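Local coordinates for protein PatF (Prochloron didemni, PDB 4BG2) that is a patellamide-pathway protein related to the prenyltransferases of cyanobactin biosynthesis, its own activity not being established here, at residues L94-F106 with I176-V188. Numbering follows the deposited sequence.
Sequences LGVRINRDSFDRF and IGFELFFDGRSRV
Phe103 carries CG anti to its backbone N (chi1 -176°) and Phe178 carries CG anti to its carbonyl carbon (chi1 -65°), which sets the edge of the Phe103 ring against one face of Phe178. The pair is T-shaped, with centroids 5.4 Å apart and planes at 76°. Phe103 CD1 stands over the rim of the Phe178 face, 3.7 Å from Phe178 CD1, and Phe103 CA covers the same ring in a CH-pi contact. One turn on, Phe106 CB touches Phe178 CZ at 3.6 Å, completing an aromatic cluster; Phe106 CE2 and CZ meet Ile176 CD1. With an alanine at Phe178, the Phe103 edge would probably lose the face it rests on and a gap would open beside Phe106 CB. Before the helix, Leu180 CD2 meets Ile98 CG2 at 3.6 Å, the two side chains crossing at about a right angle, while Val96 CG1 and Ile98 CD1 lie alongside the ring of Phe182. A single beta bridge pairs Arg97 with Asp183, and Arg97 N donates to Phe182 O (2.8 Å) at the type I turn from Phe181 to Gly184. Next along, water 1 accepts from Asn99 N (2.8 Å) and donates to the carbonyls of Phe181 and Arg185, joining loop to hairpin. Two further waters connect Ser102 with Ser186 OG, and Asn99 OD1 takes Asp101 N (3.0 Å) in an Asx turn at the helix start. Helix 101-110 packs on the outside of the closed antiparallel barrel, as expected for an ABBA prenyltransferase fold. Phe103 also reaches Leu136 of strand 133-140 and Leu80 of helix 79-91, Arg100 is salt-bridged to Asp88 and Asp91 of that helix, and Phe106 packs against helix 147-157.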
loop_
_atom_site.group_PDB
_atom_site.type_symbol
_atom_site.label_atom_id
_atom_site.label_comp_id
_atom_site.label_asym_id
_atom_site.label_seq_id
_atom_site.Cartn_x
_atom_site.Cartn_y
_atom_site.Cartn_z
ATOM N N LEU A 94 -17.127 9.915 16.686
ATOM C CA LEU A 94 -16.662 10.893 17.673
ATOM C C LEU A 94 -15.200 10.624 18.012
ATOM O O LEU A 94 -14.786 9.470 18.193
ATOM C CB LEU A 94 -17.502 10.853 18.955
ATOM C CG LEU A 94 -17.088 11.891 20.017
ATOM C CD1 LEU A 94 -17.521 13.294 19.606
ATOM C CD2 LEU A 94 -17.628 11.560 21.400
ATOM N N GLY A 95 -14.429 11.705 18.090
ATOM C CA GLY A 95 -13.031 11.622 18.447
ATOM C C GLY A 95 -12.153 11.363 17.254
ATOM O O GLY A 95 -10.947 11.217 17.411
ATOM N N VAL A 96 -12.757 11.298 16.065
ATOM C CA VAL A 96 -12.022 11.067 14.837
ATOM C C VAL A 96 -12.116 12.324 13.981
ATOM O O VAL A 96 -13.171 12.906 13.822
ATOM C CB VAL A 96 -12.544 9.840 14.046
ATOM C CG1 VAL A 96 -11.975 9.830 12.639
ATOM C CG2 VAL A 96 -12.185 8.550 14.766
ATOM N N ARG A 97 -10.980 12.726 13.441
ATOM C CA ARG A 97 -10.906 13.890 12.611
ATOM C C ARG A 97 -10.076 13.501 11.390
ATOM O O ARG A 97 -8.998 12.891 11.521
ATOM C CB ARG A 97 -10.267 15.021 13.392
ATOM C CG ARG A 97 -10.179 16.311 12.623
ATOM C CD ARG A 97 -9.977 17.465 13.578
ATOM N NE ARG A 97 -9.670 18.703 12.883
ATOM C CZ ARG A 97 -9.742 19.897 13.456
ATOM N NH1 ARG A 97 -10.119 20.013 14.726
ATOM N NH2 ARG A 97 -9.439 20.978 12.753
ATOM N N ILE A 98 -10.617 13.798 10.212
ATOM C CA ILE A 98 -10.004 13.402 8.972
ATOM C C ILE A 98 -9.804 14.632 8.092
ATOM O O ILE A 98 -10.761 15.302 7.748
ATOM C CB ILE A 98 -10.909 12.392 8.221
ATOM C CG1 ILE A 98 -11.029 11.078 8.981
ATOM C CG2 ILE A 98 -10.377 12.111 6.831
ATOM C CD1 ILE A 98 -9.744 10.296 9.075
ATOM N N ASN A 99 -8.564 14.889 7.696
ATOM C CA ASN A 99 -8.287 15.912 6.705
ATOM C C ASN A 99 -8.225 15.275 5.343
ATOM O O ASN A 99 -7.201 14.664 4.966
ATOM C CB ASN A 99 -6.988 16.658 7.004
ATOM C CG ASN A 99 -6.769 17.843 6.077
ATOM O OD1 ASN A 99 -7.411 17.977 5.039
ATOM N ND2 ASN A 99 -5.860 18.705 6.456
ATOM N N ARG A 100 -9.315 15.424 4.592
ATOM C CA ARG A 100 -9.404 14.817 3.276
ATOM C C ARG A 100 -9.116 15.787 2.122
ATOM O O ARG A 100 -9.326 15.442 0.984
ATOM C CB ARG A 100 -10.765 14.118 3.088
ATOM C CG ARG A 100 -12.031 14.944 3.293
ATOM C CD ARG A 100 -13.245 14.146 2.846
ATOM N NE ARG A 100 -13.945 13.580 3.983
ATOM C CZ ARG A 100 -15.036 12.814 3.931
ATOM N NH1 ARG A 100 -15.599 12.460 2.781
ATOM N NH2 ARG A 100 -15.560 12.384 5.072
ATOM N N ASP A 101 -8.583 16.964 2.418
ATOM C CA ASP A 101 -8.347 17.978 1.400
ATOM C C ASP A 101 -7.501 17.456 0.226
ATOM O O ASP A 101 -7.927 17.586 -0.911
ATOM C CB ASP A 101 -7.739 19.250 2.017
ATOM C CG ASP A 101 -8.743 20.014 2.897
ATOM O OD1 ASP A 101 -9.922 19.569 3.007
ATOM O OD2 ASP A 101 -8.370 21.058 3.481
ATOM N N SER A 102 -6.349 16.825 0.489
ATOM C CA SER A 102 -5.469 16.400 -0.616
ATOM C C SER A 102 -6.115 15.367 -1.490
ATOM O O SER A 102 -6.090 15.470 -2.720
ATOM C CB SER A 102 -4.155 15.822 -0.097
ATOM O OG SER A 102 -3.383 16.826 0.509
ATOM N N PHE A 103 -6.707 14.354 -0.866
ATOM C CA PHE A 103 -7.418 13.324 -1.632
ATOM C C PHE A 103 -8.617 13.881 -2.445
ATOM O O PHE A 103 -8.802 13.530 -3.617
ATOM C CB PHE A 103 -7.900 12.203 -0.711
ATOM C CG PHE A 103 -8.541 11.073 -1.440
ATOM C CD1 PHE A 103 -7.772 10.200 -2.201
ATOM C CD2 PHE A 103 -9.908 10.871 -1.377
ATOM C CE1 PHE A 103 -8.348 9.166 -2.910
ATOM C CE2 PHE A 103 -10.492 9.836 -2.082
ATOM C CZ PHE A 103 -9.710 8.979 -2.847
ATOM N N ASP A 104 -9.424 14.735 -1.821
ATOM C CA ASP A 104 -10.531 15.375 -2.533
ATOM C C ASP A 104 -10.059 16.199 -3.738
ATOM O O ASP A 104 -10.642 16.125 -4.803
ATOM C CB ASP A 104 -11.328 16.290 -1.611
ATOM C CG ASP A 104 -12.181 15.536 -0.645
ATOM O OD1 ASP A 104 -12.469 14.339 -0.898
ATOM O OD2 ASP A 104 -12.581 16.140 0.371
ATOM N N ARG A 105 -8.988 16.956 -3.566
ATOM C CA ARG A 105 -8.461 17.762 -4.659
ATOM C C ARG A 105 -7.892 16.877 -5.773
ATOM O O ARG A 105 -8.081 17.172 -6.957
ATOM C CB ARG A 105 -7.428 18.754 -4.151
ATOM C CG ARG A 105 -8.062 19.920 -3.407
ATOM C CD ARG A 105 -7.079 20.607 -2.482
ATOM N NE ARG A 105 -6.013 21.285 -3.215
ATOM C CZ ARG A 105 -4.897 21.777 -2.669
ATOM N NH1 ARG A 105 -4.649 21.667 -1.366
ATOM N NH2 ARG A 105 -4.004 22.366 -3.444
ATOM N N PHE A 106 -7.254 15.766 -5.429
ATOM C CA PHE A 106 -6.704 14.891 -6.465
ATOM C C PHE A 106 -7.841 14.215 -7.211
ATOM O O PHE A 106 -7.836 14.149 -8.456
ATOM C CB PHE A 106 -5.742 13.846 -5.891
ATOM C CG PHE A 106 -5.123 12.983 -6.950
ATOM C CD1 PHE A 106 -5.798 11.910 -7.451
ATOM C CD2 PHE A 106 -3.884 13.290 -7.466
ATOM C CE1 PHE A 106 -5.250 11.126 -8.441
ATOM C CE2 PHE A 106 -3.326 12.507 -8.458
ATOM C CZ PHE A 106 -4.014 11.428 -8.947
ATOM N N ILE A 176 0.207 6.571 -6.167
ATOM C CA ILE A 176 0.123 7.704 -5.256
ATOM C C ILE A 176 -0.680 7.294 -4.023
ATOM O O ILE A 176 -1.794 6.790 -4.134
ATOM C CB ILE A 176 -0.531 8.916 -5.934
ATOM C CG1 ILE A 176 0.287 9.332 -7.157
ATOM C CG2 ILE A 176 -0.655 10.069 -4.944
ATOM C CD1 ILE A 176 -0.484 10.212 -8.127
ATOM N N GLY A 177 -0.081 7.483 -2.847
ATOM C CA GLY A 177 -0.687 7.148 -1.563
ATOM C C GLY A 177 -1.204 8.384 -0.845
ATOM O O GLY A 177 -0.572 9.435 -0.873
ATOM N N PHE A 178 -2.378 8.252 -0.235
ATOM C CA PHE A 178 -2.930 9.291 0.622
ATOM C C PHE A 178 -3.236 8.622 1.938
ATOM O O PHE A 178 -4.039 7.689 1.968
ATOM C CB PHE A 178 -4.228 9.830 0.019
ATOM C CG PHE A 178 -4.033 10.529 -1.283
ATOM C CD1 PHE A 178 -4.095 9.818 -2.480
ATOM C CD2 PHE A 178 -3.799 11.900 -1.334
ATOM C CE1 PHE A 178 -3.947 10.464 -3.682
ATOM C CE2 PHE A 178 -3.659 12.553 -2.540
ATOM C CZ PHE A 178 -3.723 11.834 -3.719
ATOM N N GLU A 179 -2.566 9.047 3.006
ATOM C CA GLU A 179 -2.809 8.488 4.320
ATOM C C GLU A 179 -3.488 9.525 5.177
ATOM O O GLU A 179 -2.987 10.621 5.335
ATOM C CB GLU A 179 -1.528 7.987 5.016
ATOM C CG GLU A 179 -1.842 7.253 6.321
ATOM C CD GLU A 179 -0.773 6.236 6.741
ATOM O OE1 GLU A 179 0.384 6.386 6.316
ATOM O OE2 GLU A 179 -1.108 5.261 7.451
ATOM N N LEU A 180 -4.642 9.164 5.723
ATOM C CA LEU A 180 -5.456 10.083 6.502
ATOM C C LEU A 180 -5.595 9.606 7.920
ATOM O O LEU A 180 -6.396 8.725 8.206
ATOM C CB LEU A 180 -6.839 10.228 5.864
ATOM C CG LEU A 180 -6.872 10.834 4.449
ATOM C CD1 LEU A 180 -6.328 9.873 3.412
ATOM C CD2 LEU A 180 -8.294 11.200 4.071
ATOM N N PHE A 181 -4.816 10.202 8.814
ATOM C CA PHE A 181 -4.824 9.818 10.201
ATOM C C PHE A 181 -6.024 10.419 10.928
ATOM O O PHE A 181 -6.515 11.509 10.580
ATOM C CB PHE A 181 -3.533 10.233 10.878
ATOM C CG PHE A 181 -2.313 9.519 10.367
ATOM C CD1 PHE A 181 -1.947 8.284 10.887
ATOM C CD2 PHE A 181 -1.495 10.100 9.404
ATOM C CE1 PHE A 181 -0.796 7.644 10.462
ATOM C CE2 PHE A 181 -0.340 9.462 8.974
ATOM C CZ PHE A 181 0.006 8.224 9.500
ATOM N N PHE A 182 -6.450 9.731 11.979
ATOM C CA PHE A 182 -7.671 10.098 12.691
ATOM C C PHE A 182 -7.489 11.263 13.667
ATOM O O PHE A 182 -8.454 11.730 14.232
ATOM C CB PHE A 182 -8.254 8.891 13.416
ATOM C CG PHE A 182 -8.654 7.769 12.510
ATOM C CD1 PHE A 182 -8.750 7.949 11.145
ATOM C CD2 PHE A 182 -8.964 6.542 13.028
ATOM C CE1 PHE A 182 -9.115 6.918 10.308
ATOM C CE2 PHE A 182 -9.360 5.508 12.209
ATOM C CZ PHE A 182 -9.431 5.692 10.841
ATOM N N ASP A 183 -6.265 11.758 13.819
ATOM C CA ASP A 183 -6.023 13.007 14.538
ATOM C C ASP A 183 -5.953 14.232 13.629
ATOM O O ASP A 183 -5.610 15.323 14.088
ATOM C CB ASP A 183 -4.719 12.914 15.329
ATOM C CG ASP A 183 -3.511 12.736 14.455
ATOM O OD1 ASP A 183 -3.648 12.568 13.208
ATOM O OD2 ASP A 183 -2.389 12.726 15.018
ATOM N N GLY A 184 -6.250 14.074 12.347
ATOM C CA GLY A 184 -6.265 15.209 11.428
ATOM C C GLY A 184 -4.993 15.351 10.586
ATOM O O GLY A 184 -4.965 16.139 9.665
ATOM N N ARG A 185 -3.955 14.564 10.856
ATOM C CA ARG A 185 -2.777 14.552 9.976
ATOM C C ARG A 185 -3.053 13.788 8.694
ATOM O O ARG A 185 -3.730 12.765 8.694
ATOM C CB ARG A 185 -1.599 13.899 10.649
ATOM C CG ARG A 185 -0.906 14.769 11.667
ATOM C CD ARG A 185 0.264 13.995 12.263
ATOM N NE ARG A 185 -0.237 12.847 13.003
ATOM C CZ ARG A 185 0.104 11.578 12.798
ATOM N NH1 ARG A 185 1.005 11.234 11.892
ATOM N NH2 ARG A 185 -0.471 10.645 13.535
ATOM N N SER A 186 -2.501 14.269 7.600
ATOM C CA SER A 186 -2.610 13.583 6.330
ATOM C C SER A 186 -1.269 13.612 5.632
ATOM O O SER A 186 -0.458 14.484 5.897
ATOM C CB SER A 186 -3.720 14.202 5.479
ATOM O OG SER A 186 -3.339 15.517 5.061
ATOM N N ARG A 187 -1.034 12.648 4.748
ATOM C CA ARG A 187 0.202 12.554 4.013
ATOM C C ARG A 187 -0.074 12.088 2.594
ATOM O O ARG A 187 -1.024 11.359 2.334
ATOM C CB ARG A 187 1.180 11.580 4.705
ATOM C CG ARG A 187 2.618 11.647 4.200
ATOM C CD ARG A 187 3.536 10.582 4.845
ATOM N NE ARG A 187 3.191 9.277 4.324
ATOM C CZ ARG A 187 2.497 8.347 4.977
ATOM N NH1 ARG A 187 2.123 8.513 6.240
ATOM N NH2 ARG A 187 2.190 7.224 4.353
ATOM N N VAL A 188 0.791 12.529 1.693
ATOM C CA VAL A 188 0.776 12.136 0.312
ATOM C C VAL A 188 2.137 11.452 0.042
ATOM O O VAL A 188 3.183 12.025 0.308
ATOM C CB VAL A 188 0.589 13.358 -0.624
ATOM C CG1 VAL A 188 0.554 12.945 -2.075
ATOM C CG2 VAL A 188 -0.686 14.115 -0.283
HETATM O O HOH W 1 -6.542 13.058 8.415
HETATM O O HOH W 2 -5.382 16.382 3.181
HETATM O O HOH W 3 -2.108 15.477 2.669
#